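Local coordinates for CofB (Escherichia coli, PDB 5AX6), which serves as the minor pilin subunit of the CFA/III type IVb pilus of human enterotoxigenic strains, forms a homotrimer and probably takes part in pilus assembly, at residues F177-V182 against P202-G207; R141-L146 against G222-I227; V182-S187 against R194-S199; Q8-A13 against S160-S165. All blocks are in the same frame, centred on the assembly; numbering follows the deposited sequence.

All four contacts lie in the pilin domain, interactions 2 and 4 buried, 1 and 3 only partly. Interaction 2, in mid-sheet, is a fully paired antiparallel strand couple with a charged cluster on one face and aliphatic and aromatic side chains on the other. Strand 179-185 borders strand 220-227 and is used twice: interaction 3 pairs it with strand 194-198 in a hairpin whose outer end is polar, and interaction 1 joins it to segment 202-207, mostly loop, by a single bridge beside a second subunit. Interaction 4 sets helix 161-171 against the N-terminal helix through hydroxyls, an amide and Val10 against Tyr162. Val163 of helix 161-171 reaches Phe205 and Ile180 of interaction 1 and Leu223 of interaction 2.

Interaction 1 of 4, residues F177-V182 against P202-G207; sequences FKDIYV and PLTFSG
Thr204 CG2 lies over one face of the Tyr181 ring, the Arg224 guanidinium on the opposite side in a cation-pi contact, and Pro202 CB meets the edge. Thr204 CG2 stands 3.7 Å from the Tyr181 ring centroid, 20° off the normal, a CH-pi contact displaced toward the rim beside the hydroxyl end. In the ring plane, Pro202 CB approaches Tyr181 CE1 at 3.8 Å, the two side chains pointing the same way. The phenol hydroxyl bonds to Asn64 and to Gln48 of the second subunit, so the ring is pinned at its far end at the trimer interface. At backbone level, a single beta bridge, Tyr181 to Thr204, joins strand 179-185 of the antiparallel pilin-domain sheet to the loop that leads into helix 208-211. Two backbone bonds frame it: Val182 N to Leu203 O, 2.9 Å, and Phe205 N to Ile180 O, 2.8 Å. Ile180 CG2 packs on Phe205 CB at 3.8 Å, while the Phe205 ring continues to Val163 of helix 161-171. Val182 CG2 lies alongside Leu203 CD2. Asp179 OD1 accepts from Ile180 N through its anti lone pair and from a water, which takes the N-H of Ser206.

Interaction 2 of 4, residues R141-L146 against G222-I227; sequences RVDFIL and GLRLSI
Asp143 and Ser226 face each other as a non-hydrogen-bonded pair in the antiparallel pairing of strands 139-148 and 220-227, at the middle of the pilin-domain sheet. Backbone bonds join Val142 with Ile227 and Phe144 with Leu225 in both directions, and likewise Leu146 with Leu223. On the face bearing Asp143, Arg141 starts extended (chi1 -162°) and turns at chi3 (76°), which brings its guanidinium edge to the carboxylate: NE meets OD1 and NH2 meets OD2, each on the syn side. Arg141 NH2 also bonds to Asn60 O. Ser226 OG gives its proton to Asp143 OD1 at 2.6 Å from above the carboxylate plane, on the face away from Arg141 NE. Arg224 is also bent at chi3; its CD lies 3.7 Å from Asp143 OD2, and the long salt bridge from NH1 is one of charge alone, since the oxygen sits well out of the guanidinium plane. Arg224 NH2 bonds to Leu63 O. Together the two arginines would probably favour an ionised Asp143. The other face carries Phe144, Leu146, Leu225 and Ile227, which meet Ile18 of the N-terminal helix through Phe144, Leu225 and Ile227. There the Leu146 and Leu225 side chains cross at about a right angle, CD2 of Leu146 3.6 Å from CD1 of Leu225, and Ile227 CG1 reaches Phe144 CE2 at the ring's edge, 3.9 Å away.

Interaction 3 of 4, residues V182-S187 against R194-S199; sequences VVERNS and RLTTIS
Thr196 and Val182 form the tight inner end of this contact: Thr196 N donates to Val182 O, and Val182 CG1 touches Thr196 OG1 at 3.4 Å. Val183 CG1 packs on Leu195 CD2 nearby. Glu184 links this end to the outer one. With CG between backbone N and carbonyl carbon (chi1 63°), its carboxylate is carried toward the partner strand, where OE1 accepts the Thr196 OG1 proton at 2.8 Å and OE2 accepts from Arg194 NH2 at 2.9 Å in a salt bridge, each on an anti lone pair. The second bond is bent (130°), the oxygen lying out of the guanidinium plane. Arg194 NH2 makes a straighter bond to OD1 of Asn186, an exposed residue, almost in that plane; Lys219 shares this oxygen. The solvent side is looser and bridged by water: one joins Glu184 OE1 to Thr197 N, another Asn186 N and, weakly, Arg194 NH1. Paired backbone bonds between Glu184 and Arg194 complete an antiparallel beta hairpin of strands 179-185 and 194-198.

Interaction 4 of 4, residues Q8-A13 against S160-S165; sequences QIVSNA and SNYVSS
Ser11 and Ser165 meet hydroxyl to hydroxyl, their OG atoms 2.6 Å apart in a short hydrogen bond. Next to it, Gln8 NE2 donates to Ser165 O at 3.2 Å, with the amide nitrogen tilted from the carbonyl plane, and Gln8 OE1 rests against Ser165 CB at 3.4 Å. The Tyr162 ring closes the other flank: Ser11 OG lies at its edge, near the ring plane and 3.7 Å from CD1, while Val10 CG1 stands 4.0 Å from Tyr162 CE1, the two side chains crossing at about a right angle. The contact sets the N-terminal helix 4-25 against the start of helix 161-171, the segment axes 9.3 Å apart and inclined at 57°. A long N-terminal helix packed on an antiparallel sheet is the hallmark of type IV pilins; here helix 161-171 lies beside it and also reaches the sheet through Val163, which touches Leu223. Further out, the side chain of Gln8 bends at chi2 (61°), turning its amide forward along its own helix, where NE2 also bonds to Asn12 OD1 at 3.2 Å. The Ser11 hydroxyl is held as well by Arg7 O, one turn earlier. Tyr162 packs on Arg6 and Arg7, while Gln8 and Asn12 both reach Ala169 further along helix 161-171.

Interaction 1 of 4, residues F177-V182 against P202-G207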
loop_
_atom_site.group_PDB
_atom_site.type_symbol
_atom_site.label_atom_id
_atom_site.label_comp_id
_atom_site.label_asym_id
_atom_site.label_seq_id
_atom_site.Cartn_x
_atom_site.Cartn_y
_atom_site.Cartn_z
ATOM N N PHE A 177 -15.510 -3.397 -30.709
ATOM C CA PHE A 177 -16.634 -3.957 -31.448
ATOM C C PHE A 177 -16.391 -5.412 -31.794
ATOM O O PHE A 177 -15.353 -5.750 -32.360
ATOM C CB PHE A 177 -16.882 -3.153 -32.712
ATOM C CG PHE A 177 -17.039 -1.681 -32.463
ATOM C CD1 PHE A 177 -18.099 -1.207 -31.702
ATOM C CD2 PHE A 177 -16.142 -0.772 -33.004
ATOM C CE1 PHE A 177 -18.252 0.151 -31.473
ATOM C CE2 PHE A 177 -16.286 0.584 -32.779
ATOM C CZ PHE A 177 -17.337 1.050 -32.011
ATOM N N LYS A 178 -17.355 -6.266 -31.456
ATOM C CA LYS A 178 -17.301 -7.671 -31.834
ATOM C C LYS A 178 -17.278 -7.763 -33.356
ATOM O O LYS A 178 -16.504 -8.522 -33.943
ATOM C CB LYS A 178 -18.492 -8.431 -31.249
ATOM C CG LYS A 178 -18.436 -9.939 -31.479
ATOM C CD LYS A 178 -19.722 -10.611 -31.020
ATOM C CE LYS A 178 -19.667 -12.113 -31.243
ATOM N NZ LYS A 178 -18.838 -12.756 -30.196
ATOM N N ASP A 179 -18.129 -6.968 -33.991
ATOM C CA ASP A 179 -18.057 -6.776 -35.430
ATOM C C ASP A 179 -18.896 -5.579 -35.838
ATOM O O ASP A 179 -19.606 -4.966 -35.014
ATOM C CB ASP A 179 -18.511 -8.027 -36.202
ATOM C CG ASP A 179 -17.664 -8.279 -37.463
ATOM O OD1 ASP A 179 -17.307 -7.305 -38.173
ATOM O OD2 ASP A 179 -17.330 -9.451 -37.733
ATOM N N ILE A 180 -18.797 -5.257 -37.120
ATOM C CA ILE A 180 -19.491 -4.129 -37.709
ATOM C C ILE A 180 -20.092 -4.595 -39.017
ATOM O O ILE A 180 -19.372 -5.080 -39.879
ATOM C CB ILE A 180 -18.536 -2.956 -37.969
ATOM C CG1 ILE A 180 -17.942 -2.457 -36.647
ATOM C CG2 ILE A 180 -19.252 -1.852 -38.726
ATOM C CD1 ILE A 180 -16.817 -1.457 -36.823
ATOM N N TYR A 181 -21.407 -4.464 -39.154
ATOM C CA TYR A 181 -22.092 -4.890 -40.367
ATOM C C TYR A 181 -22.716 -3.700 -41.059
ATOM O O TYR A 181 -23.127 -2.734 -40.413
ATOM C CB TYR A 181 -23.181 -5.926 -40.056
ATOM C CG TYR A 181 -22.688 -7.335 -39.888
ATOM C CD1 TYR A 181 -22.977 -8.305 -40.838
ATOM C CD2 TYR A 181 -21.925 -7.700 -38.790
ATOM C CE1 TYR A 181 -22.530 -9.609 -40.686
ATOM C CE2 TYR A 181 -21.474 -8.994 -38.624
ATOM C CZ TYR A 181 -21.782 -9.946 -39.577
ATOM O OH TYR A 181 -21.329 -11.235 -39.416
ATOM N N VAL A 182 -22.803 -3.780 -42.382
ATOM C CA VAL A 182 -23.569 -2.807 -43.144
ATOM C C VAL A 182 -25.033 -3.237 -43.147
ATOM O O VAL A 182 -25.346 -4.409 -43.404
ATOM C CB VAL A 182 -23.048 -2.685 -44.590
ATOM C CG1 VAL A 182 -23.945 -1.773 -45.404
ATOM C CG2 VAL A 182 -21.617 -2.179 -44.591
ATOM N N PRO A 202 -24.075 -11.799 -45.792
ATOM C CA PRO A 202 -24.130 -10.526 -45.064
ATOM C C PRO A 202 -22.795 -9.803 -45.121
ATOM O O PRO A 202 -21.746 -10.433 -44.995
ATOM C CB PRO A 202 -24.482 -10.952 -43.632
ATOM C CG PRO A 202 -25.269 -12.214 -43.819
ATOM C CD PRO A 202 -24.600 -12.917 -44.986
ATOM N N LEU A 203 -22.853 -8.492 -45.318
ATOM C CA LEU A 203 -21.672 -7.678 -45.580
ATOM C C LEU A 203 -21.115 -7.048 -44.308
ATOM O O LEU A 203 -21.761 -6.196 -43.689
ATOM C CB LEU A 203 -22.013 -6.586 -46.597
ATOM C CG LEU A 203 -20.908 -5.601 -46.996
ATOM C CD1 LEU A 203 -19.775 -6.309 -47.724
ATOM C CD2 LEU A 203 -21.474 -4.479 -47.857
ATOM N N THR A 204 -19.918 -7.472 -43.921
ATOM C CA THR A 204 -19.231 -6.873 -42.773
ATOM C C THR A 204 -18.434 -5.699 -43.267
ATOM O O THR A 204 -18.139 -5.612 -44.461
ATOM C CB THR A 204 -18.294 -7.857 -42.079
ATOM O OG1 THR A 204 -17.248 -8.221 -42.985
ATOM C CG2 THR A 204 -19.053 -9.095 -41.642
ATOM N N PHE A 205 -18.079 -4.790 -42.367
ATOM C CA PHE A 205 -17.326 -3.626 -42.804
ATOM C C PHE A 205 -16.000 -4.014 -43.458
ATOM O O PHE A 205 -15.538 -3.330 -44.371
ATOM C CB PHE A 205 -17.050 -2.668 -41.652
ATOM C CG PHE A 205 -16.318 -1.438 -42.084
ATOM C CD1 PHE A 205 -16.987 -0.428 -42.764
ATOM C CD2 PHE A 205 -14.961 -1.305 -41.854
ATOM C CE1 PHE A 205 -16.315 0.707 -43.189
ATOM C CE2 PHE A 205 -14.283 -0.171 -42.274
ATOM C CZ PHE A 205 -14.963 0.835 -42.943
ATOM N N SER A 206 -15.394 -5.106 -43.003
ATOM C CA SER A 206 -14.110 -5.534 -43.562
ATOM C C SER A 206 -14.252 -5.882 -45.045
ATOM O O SER A 206 -13.335 -5.657 -45.831
ATOM C CB SER A 206 -13.530 -6.720 -42.777
ATOM O OG SER A 206 -14.042 -7.964 -43.230
ATOM N N GLY A 207 -15.411 -6.402 -45.433
ATOM C CA GLY A 207 -15.653 -6.726 -46.829
ATOM C C GLY A 207 -16.170 -5.554 -47.655
ATOM O O GLY A 207 -16.437 -5.696 -48.851
HETATM O O HOH W 1 -15.545 -6.090 -40.253
#

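Interaction 2 of 4, residues R141-L146 against G222-I227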
loop_
_atom_site.group_PDB
_atom_site.type_symbol
_atom_site.label_atom_id
_atom_site.label_comp_id
_atom_site.label_asym_id
_atom_site.label_seq_id
_atom_site.Cartn_x
_atom_site.Cartn_y
_atom_site.Cartn_z
ATOM N N ARG A 141 -25.256 -10.177 -26.312
ATOM C CA ARG A 141 -24.722 -9.217 -27.267
ATOM C C ARG A 141 -25.629 -8.001 -27.318
ATOM O O ARG A 141 -26.846 -8.148 -27.213
ATOM C CB ARG A 141 -24.600 -9.841 -28.669
ATOM C CG ARG A 141 -23.669 -9.061 -29.595
ATOM C CD ARG A 141 -23.540 -9.728 -30.954
ATOM N NE ARG A 141 -24.718 -9.526 -31.798
ATOM C CZ ARG A 141 -25.466 -10.510 -32.294
ATOM N NH1 ARG A 141 -25.186 -11.777 -32.014
ATOM N NH2 ARG A 141 -26.504 -10.222 -33.065
ATOM N N VAL A 142 -25.041 -6.817 -27.475
ATOM C CA VAL A 142 -25.838 -5.608 -27.672
ATOM C C VAL A 142 -25.504 -5.011 -29.026
ATOM O O VAL A 142 -24.359 -4.648 -29.286
ATOM C CB VAL A 142 -25.592 -4.547 -26.563
ATOM C CG1 VAL A 142 -26.532 -3.354 -26.756
ATOM C CG2 VAL A 142 -25.787 -5.156 -25.179
ATOM N N ASP A 143 -26.510 -4.920 -29.890
ATOM C CA ASP A 143 -26.327 -4.348 -31.219
ATOM C C ASP A 143 -26.891 -2.935 -31.278
ATOM O O ASP A 143 -28.000 -2.699 -30.818
ATOM C CB ASP A 143 -27.025 -5.205 -32.285
ATOM C CG ASP A 143 -26.348 -6.552 -32.506
ATOM O OD1 ASP A 143 -25.154 -6.703 -32.152
ATOM O OD2 ASP A 143 -27.019 -7.453 -33.063
ATOM N N PHE A 144 -26.132 -2.022 -31.877
ATOM C CA PHE A 144 -26.562 -0.646 -32.093
ATOM C C PHE A 144 -26.641 -0.383 -33.591
ATOM O O PHE A 144 -25.641 -0.521 -34.293
ATOM C CB PHE A 144 -25.586 0.342 -31.439
ATOM C CG PHE A 144 -25.494 0.209 -29.949
ATOM C CD1 PHE A 144 -26.281 0.999 -29.115
ATOM C CD2 PHE A 144 -24.620 -0.706 -29.379
ATOM C CE1 PHE A 144 -26.206 0.872 -27.729
ATOM C CE2 PHE A 144 -24.524 -0.832 -28.007
ATOM C CZ PHE A 144 -25.320 -0.041 -27.174
ATOM N N ILE A 145 -27.824 -0.032 -34.076
ATOM C CA ILE A 145 -27.997 0.293 -35.489
ATOM C C ILE A 145 -27.884 1.798 -35.619
ATOM O O ILE A 145 -28.661 2.540 -35.016
ATOM C CB ILE A 145 -29.353 -0.201 -36.051
ATOM C CG1 ILE A 145 -29.354 -1.729 -36.185
ATOM C CG2 ILE A 145 -29.642 0.422 -37.412
ATOM C CD1 ILE A 145 -29.399 -2.456 -34.858
ATOM N N LEU A 146 -26.876 2.234 -36.362
ATOM C CA LEU A 146 -26.623 3.656 -36.570
ATOM C C LEU A 146 -27.095 4.059 -37.951
ATOM O O LEU A 146 -26.676 3.466 -38.941
ATOM C CB LEU A 146 -25.135 3.972 -36.418
ATOM C CG LEU A 146 -24.602 4.176 -34.999
ATOM C CD1 LEU A 146 -25.115 3.089 -34.089
ATOM C CD2 LEU A 146 -23.074 4.207 -35.017
ATOM N N GLY A 222 -26.859 2.011 -43.122
ATOM C CA GLY A 222 -26.460 2.266 -41.754
ATOM C C GLY A 222 -25.394 1.269 -41.366
ATOM O O GLY A 222 -24.989 0.439 -42.178
ATOM N N LEU A 223 -24.925 1.365 -40.127
ATOM C CA LEU A 223 -23.963 0.416 -39.591
ATOM C C LEU A 223 -24.533 -0.209 -38.338
ATOM O O LEU A 223 -25.117 0.485 -37.502
ATOM C CB LEU A 223 -22.629 1.089 -39.256
ATOM C CG LEU A 223 -21.799 1.673 -40.398
ATOM C CD1 LEU A 223 -20.668 2.511 -39.805
ATOM C CD2 LEU A 223 -21.250 0.563 -41.281
ATOM N N ARG A 224 -24.365 -1.515 -38.202
ATOM C CA ARG A 224 -24.699 -2.167 -36.950
ATOM C C ARG A 224 -23.412 -2.428 -36.179
ATOM O O ARG A 224 -22.528 -3.141 -36.657
ATOM C CB ARG A 224 -25.458 -3.474 -37.199
ATOM C CG ARG A 224 -25.939 -4.137 -35.915
ATOM C CD ARG A 224 -26.560 -5.489 -36.182
ATOM N NE ARG A 224 -25.587 -6.465 -36.666
ATOM C CZ ARG A 224 -25.886 -7.737 -36.913
ATOM N NH1 ARG A 224 -27.126 -8.167 -36.721
ATOM N NH2 ARG A 224 -24.955 -8.569 -37.361
ATOM N N LEU A 225 -23.293 -1.822 -34.998
ATOM C CA LEU A 225 -22.134 -2.045 -34.151
ATOM C C LEU A 225 -22.506 -3.029 -33.058
ATOM O O LEU A 225 -23.466 -2.788 -32.319
ATOM C CB LEU A 225 -21.643 -0.735 -33.518
ATOM C CG LEU A 225 -21.376 0.467 -34.420
ATOM C CD1 LEU A 225 -20.994 1.679 -33.567
ATOM C CD2 LEU A 225 -20.260 0.138 -35.392
ATOM N N SER A 226 -21.762 -4.131 -32.955
ATOM C CA SER A 226 -22.049 -5.165 -31.958
ATOM C C SER A 226 -21.057 -5.103 -30.810
ATOM O O SER A 226 -19.850 -5.086 -31.043
ATOM C CB SER A 226 -21.999 -6.566 -32.581
ATOM O OG SER A 226 -22.961 -6.702 -33.610
ATOM N N ILE A 227 -21.571 -5.083 -29.585
ATOM C CA ILE A 227 -20.722 -5.091 -28.391
ATOM C C ILE A 227 -21.002 -6.322 -27.545
ATOM O O ILE A 227 -22.161 -6.660 -27.295
ATOM C CB ILE A 227 -20.946 -3.854 -27.504
ATOM C CG1 ILE A 227 -21.004 -2.574 -28.341
ATOM C CG2 ILE A 227 -19.890 -3.812 -26.389
ATOM C CD1 ILE A 227 -19.657 -2.076 -28.825
HETATM O O HOH W 2 -29.207 -7.176 -34.625
#

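Interaction 3 of 4, residues V182-S187 against R194-S199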
loop_
_atom_site.group_PDB
_atom_site.type_symbol
_atom_site.label_atom_id
_atom_site.label_comp_id
_atom_site.label_asym_id
_atom_site.label_seq_id
_atom_site.Cartn_x
_atom_site.Cartn_y
_atom_site.Cartn_z
ATOM N N VAL A 182 -22.803 -3.780 -42.382
ATOM C CA VAL A 182 -23.569 -2.807 -43.144
ATOM C C VAL A 182 -25.033 -3.237 -43.147
ATOM O O VAL A 182 -25.346 -4.409 -43.404
ATOM C CB VAL A 182 -23.048 -2.685 -44.590
ATOM C CG1 VAL A 182 -23.945 -1.773 -45.404
ATOM C CG2 VAL A 182 -21.617 -2.179 -44.591
ATOM N N VAL A 183 -25.933 -2.307 -42.842
ATOM C CA VAL A 183 -27.351 -2.616 -42.893
ATOM C C VAL A 183 -28.068 -1.639 -43.812
ATOM O O VAL A 183 -27.533 -0.588 -44.148
ATOM C CB VAL A 183 -27.985 -2.613 -41.481
ATOM C CG1 VAL A 183 -27.372 -3.743 -40.643
ATOM C CG2 VAL A 183 -27.803 -1.258 -40.787
ATOM N N GLU A 184 -29.270 -2.006 -44.233
ATOM C CA GLU A 184 -30.011 -1.198 -45.175
ATOM C C GLU A 184 -31.500 -1.288 -44.907
ATOM O O GLU A 184 -31.992 -2.254 -44.313
ATOM C CB GLU A 184 -29.710 -1.639 -46.618
ATOM C CG GLU A 184 -30.139 -3.070 -46.904
ATOM C CD GLU A 184 -29.786 -3.544 -48.310
ATOM O OE1 GLU A 184 -28.586 -3.750 -48.604
ATOM O OE2 GLU A 184 -30.721 -3.721 -49.121
ATOM N N ARG A 185 -32.221 -0.271 -45.350
ATOM C CA ARG A 185 -33.668 -0.344 -45.358
ATOM C C ARG A 185 -34.175 0.390 -46.586
ATOM O O ARG A 185 -33.477 1.245 -47.143
ATOM C CB ARG A 185 -34.265 0.239 -44.082
ATOM C CG ARG A 185 -33.903 1.675 -43.823
ATOM C CD ARG A 185 -34.408 2.108 -42.463
ATOM N NE ARG A 185 -34.030 3.479 -42.147
ATOM C CZ ARG A 185 -34.309 4.086 -41.002
ATOM N NH1 ARG A 185 -34.968 3.438 -40.044
ATOM N NH2 ARG A 185 -33.919 5.338 -40.807
ATOM N N ASN A 186 -35.380 0.034 -47.011
ATOM C CA ASN A 186 -35.946 0.585 -48.232
ATOM C C ASN A 186 -36.552 1.952 -47.974
ATOM O O ASN A 186 -36.647 2.777 -48.875
ATOM C CB ASN A 186 -36.992 -0.375 -48.813
ATOM C CG ASN A 186 -36.381 -1.693 -49.256
ATOM O OD1 ASN A 186 -35.223 -1.735 -49.679
ATOM N ND2 ASN A 186 -37.149 -2.784 -49.148
ATOM N N SER A 187 -36.954 2.183 -46.730
ATOM C CA SER A 187 -37.581 3.436 -46.342
ATOM C C SER A 187 -36.961 3.976 -45.050
ATOM O O SER A 187 -35.741 3.993 -44.901
ATOM C CB SER A 187 -39.092 3.245 -46.179
ATOM O OG SER A 187 -39.753 4.486 -46.006
ATOM N N ARG A 194 -32.251 -4.372 -42.357
ATOM C CA ARG A 194 -31.826 -5.747 -42.601
ATOM C C ARG A 194 -30.353 -5.753 -42.981
ATOM O O ARG A 194 -29.813 -4.731 -43.403
ATOM C CB ARG A 194 -32.656 -6.394 -43.716
ATOM C CG ARG A 194 -32.440 -5.707 -45.060
ATOM C CD ARG A 194 -33.046 -6.469 -46.245
ATOM N NE ARG A 194 -32.926 -5.655 -47.452
ATOM C CZ ARG A 194 -33.795 -4.707 -47.795
ATOM N NH1 ARG A 194 -34.871 -4.480 -47.044
ATOM N NH2 ARG A 194 -33.592 -3.993 -48.895
ATOM N N LEU A 195 -29.697 -6.895 -42.825
ATOM C CA LEU A 195 -28.300 -7.007 -43.223
ATOM C C LEU A 195 -28.153 -6.789 -44.728
ATOM O O LEU A 195 -28.889 -7.361 -45.526
ATOM C CB LEU A 195 -27.731 -8.369 -42.827
ATOM C CG LEU A 195 -27.692 -8.655 -41.328
ATOM C CD1 LEU A 195 -27.271 -10.093 -41.081
ATOM C CD2 LEU A 195 -26.723 -7.691 -40.648
ATOM N N THR A 196 -27.220 -5.934 -45.107
ATOM C CA THR A 196 -26.847 -5.816 -46.507
ATOM C C THR A 196 -26.143 -7.107 -46.907
ATOM O O THR A 196 -25.367 -7.651 -46.122
ATOM C CB THR A 196 -25.940 -4.597 -46.737
ATOM O OG1 THR A 196 -26.695 -3.401 -46.502
ATOM C CG2 THR A 196 -25.386 -4.586 -48.167
ATOM N N THR A 197 -26.434 -7.626 -48.100
ATOM C CA THR A 197 -25.801 -8.873 -48.538
ATOM C C THR A 197 -25.142 -8.743 -49.910
ATOM O O THR A 197 -25.562 -7.941 -50.744
ATOM C CB THR A 197 -26.805 -10.053 -48.627
ATOM O OG1 THR A 197 -27.874 -9.699 -49.512
ATOM C CG2 THR A 197 -27.369 -10.428 -47.245
ATOM N N ILE A 198 -24.106 -9.550 -50.108
ATOM C CA ILE A 198 -23.415 -9.695 -51.382
ATOM C C ILE A 198 -23.503 -11.167 -51.770
ATOM O O ILE A 198 -22.873 -12.014 -51.134
ATOM C CB ILE A 198 -21.935 -9.269 -51.297
ATOM C CG1 ILE A 198 -21.807 -7.813 -50.838
ATOM C CG2 ILE A 198 -21.237 -9.490 -52.630
ATOM C CD1 ILE A 198 -22.499 -6.828 -51.737
ATOM N N SER A 199 -24.296 -11.475 -52.790
ATOM C CA SER A 199 -24.548 -12.869 -53.154
ATOM C C SER A 199 -25.051 -13.661 -51.953
ATOM O O SER A 199 -24.614 -14.786 -51.709
ATOM C CB SER A 199 -23.287 -13.517 -53.722
ATOM O OG SER A 199 -22.970 -12.965 -54.986
HETATM O O HOH W 3 -28.310 -6.212 -49.738
HETATM O O HOH W 4 -36.359 -2.489 -45.764
#

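Interaction 4 of 4, residues Q8-A13 against S160-S165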
loop_
_atom_site.group_PDB
_atom_site.type_symbol
_atom_site.label_atom_id
_atom_site.label_comp_id
_atom_site.label_asym_id
_atom_site.label_seq_id
_atom_site.Cartn_x
_atom_site.Cartn_y
_atom_site.Cartn_z
ATOM N N GLN A 8 -15.061 13.131 -35.238
ATOM C CA GLN A 8 -14.547 12.593 -33.990
ATOM C C GLN A 8 -15.442 12.981 -32.821
ATOM O O GLN A 8 -15.620 12.207 -31.878
ATOM C CB GLN A 8 -13.120 13.060 -33.721
ATOM C CG GLN A 8 -12.451 12.271 -32.606
ATOM C CD GLN A 8 -12.348 10.782 -32.937
ATOM O OE1 GLN A 8 -11.709 10.396 -33.919
ATOM N NE2 GLN A 8 -12.988 9.944 -32.126
ATOM N N ILE A 9 -16.009 14.180 -32.877
ATOM C CA ILE A 9 -16.844 14.640 -31.780
ATOM C C ILE A 9 -18.155 13.858 -31.749
ATOM O O ILE A 9 -18.614 13.461 -30.681
ATOM C CB ILE A 9 -17.123 16.152 -31.881
ATOM C CG1 ILE A 9 -15.856 16.931 -31.522
ATOM C CG2 ILE A 9 -18.266 16.551 -30.955
ATOM C CD1 ILE A 9 -15.948 18.419 -31.801
ATOM N N VAL A 10 -18.748 13.641 -32.920
ATOM C CA VAL A 10 -19.926 12.785 -33.038
ATOM C C VAL A 10 -19.614 11.376 -32.528
ATOM O O VAL A 10 -20.371 10.806 -31.732
ATOM C CB VAL A 10 -20.412 12.703 -34.494
ATOM C CG1 VAL A 10 -21.497 11.640 -34.643
ATOM C CG2 VAL A 10 -20.914 14.068 -34.963
ATOM N N SER A 11 -18.491 10.824 -32.982
ATOM C CA SER A 11 -18.097 9.470 -32.594
ATOM C C SER A 11 -17.862 9.345 -31.092
ATOM O O SER A 11 -18.232 8.340 -30.488
ATOM C CB SER A 11 -16.842 9.039 -33.364
ATOM O OG SER A 11 -17.134 8.935 -34.748
ATOM N N ASN A 12 -17.243 10.352 -30.481
ATOM C CA ASN A 12 -17.056 10.321 -29.037
ATOM C C ASN A 12 -18.386 10.278 -28.289
ATOM O O ASN A 12 -18.514 9.582 -27.277
ATOM C CB ASN A 12 -16.243 11.526 -28.550
ATOM C CG ASN A 12 -14.778 11.437 -28.921
ATOM O OD1 ASN A 12 -14.267 10.364 -29.250
ATOM N ND2 ASN A 12 -14.088 12.570 -28.860
ATOM N N ALA A 13 -19.365 11.027 -28.774
ATOM C CA ALA A 13 -20.672 11.062 -28.125
ATOM C C ALA A 13 -21.419 9.736 -28.339
ATOM O O ALA A 13 -22.057 9.210 -27.421
ATOM C CB ALA A 13 -21.492 12.223 -28.649
ATOM N N SER A 160 -17.371 4.789 -43.691
ATOM C CA SER A 160 -16.005 4.278 -43.611
ATOM C C SER A 160 -15.077 5.263 -42.907
ATOM O O SER A 160 -14.174 4.865 -42.161
ATOM C CB SER A 160 -15.463 3.966 -45.008
ATOM O OG SER A 160 -14.050 3.815 -44.983
ATOM N N ASN A 161 -15.287 6.549 -43.169
ATOM C CA ASN A 161 -14.561 7.593 -42.461
ATOM C C ASN A 161 -14.944 7.541 -40.989
ATOM O O ASN A 161 -14.116 7.756 -40.099
ATOM C CB ASN A 161 -14.870 8.972 -43.049
ATOM C CG ASN A 161 -14.853 8.979 -44.570
ATOM O OD1 ASN A 161 -14.115 8.220 -45.200
ATOM N ND2 ASN A 161 -15.674 9.838 -45.166
ATOM N N TYR A 162 -16.214 7.226 -40.748
ATOM C CA TYR A 162 -16.754 7.180 -39.398
ATOM C C TYR A 162 -16.285 5.955 -38.628
ATOM O O TYR A 162 -16.126 6.013 -37.412
ATOM C CB TYR A 162 -18.281 7.218 -39.441
ATOM C CG TYR A 162 -18.842 8.600 -39.244
ATOM C CD1 TYR A 162 -18.765 9.224 -38.005
ATOM C CD2 TYR A 162 -19.447 9.284 -40.290
ATOM C CE1 TYR A 162 -19.276 10.494 -37.811
ATOM C CE2 TYR A 162 -19.961 10.555 -40.109
ATOM C CZ TYR A 162 -19.872 11.157 -38.864
ATOM O OH TYR A 162 -20.379 12.420 -38.669
ATOM N N VAL A 163 -16.061 4.846 -39.325
ATOM C CA VAL A 163 -15.614 3.633 -38.651
ATOM C C VAL A 163 -14.272 3.861 -37.966
ATOM O O VAL A 163 -14.036 3.397 -36.849
ATOM C CB VAL A 163 -15.501 2.446 -39.623
ATOM C CG1 VAL A 163 -14.726 1.312 -38.971
ATOM C CG2 VAL A 163 -16.888 1.972 -40.047
ATOM N N SER A 164 -13.387 4.590 -38.634
ATOM C CA SER A 164 -12.084 4.888 -38.061
ATOM C C SER A 164 -12.220 5.764 -36.814
ATOM O O SER A 164 -11.548 5.530 -35.807
ATOM C CB SER A 164 -11.185 5.570 -39.097
ATOM O OG SER A 164 -9.857 5.676 -38.614
ATOM N N SER A 165 -13.092 6.766 -36.865
ATOM C CA SER A 165 -13.264 7.620 -35.696
ATOM C C SER A 165 -14.054 6.894 -34.597
ATOM O O SER A 165 -13.812 7.122 -33.416
ATOM C CB SER A 165 -13.934 8.950 -36.073
ATOM O OG SER A 165 -15.263 8.773 -36.515
#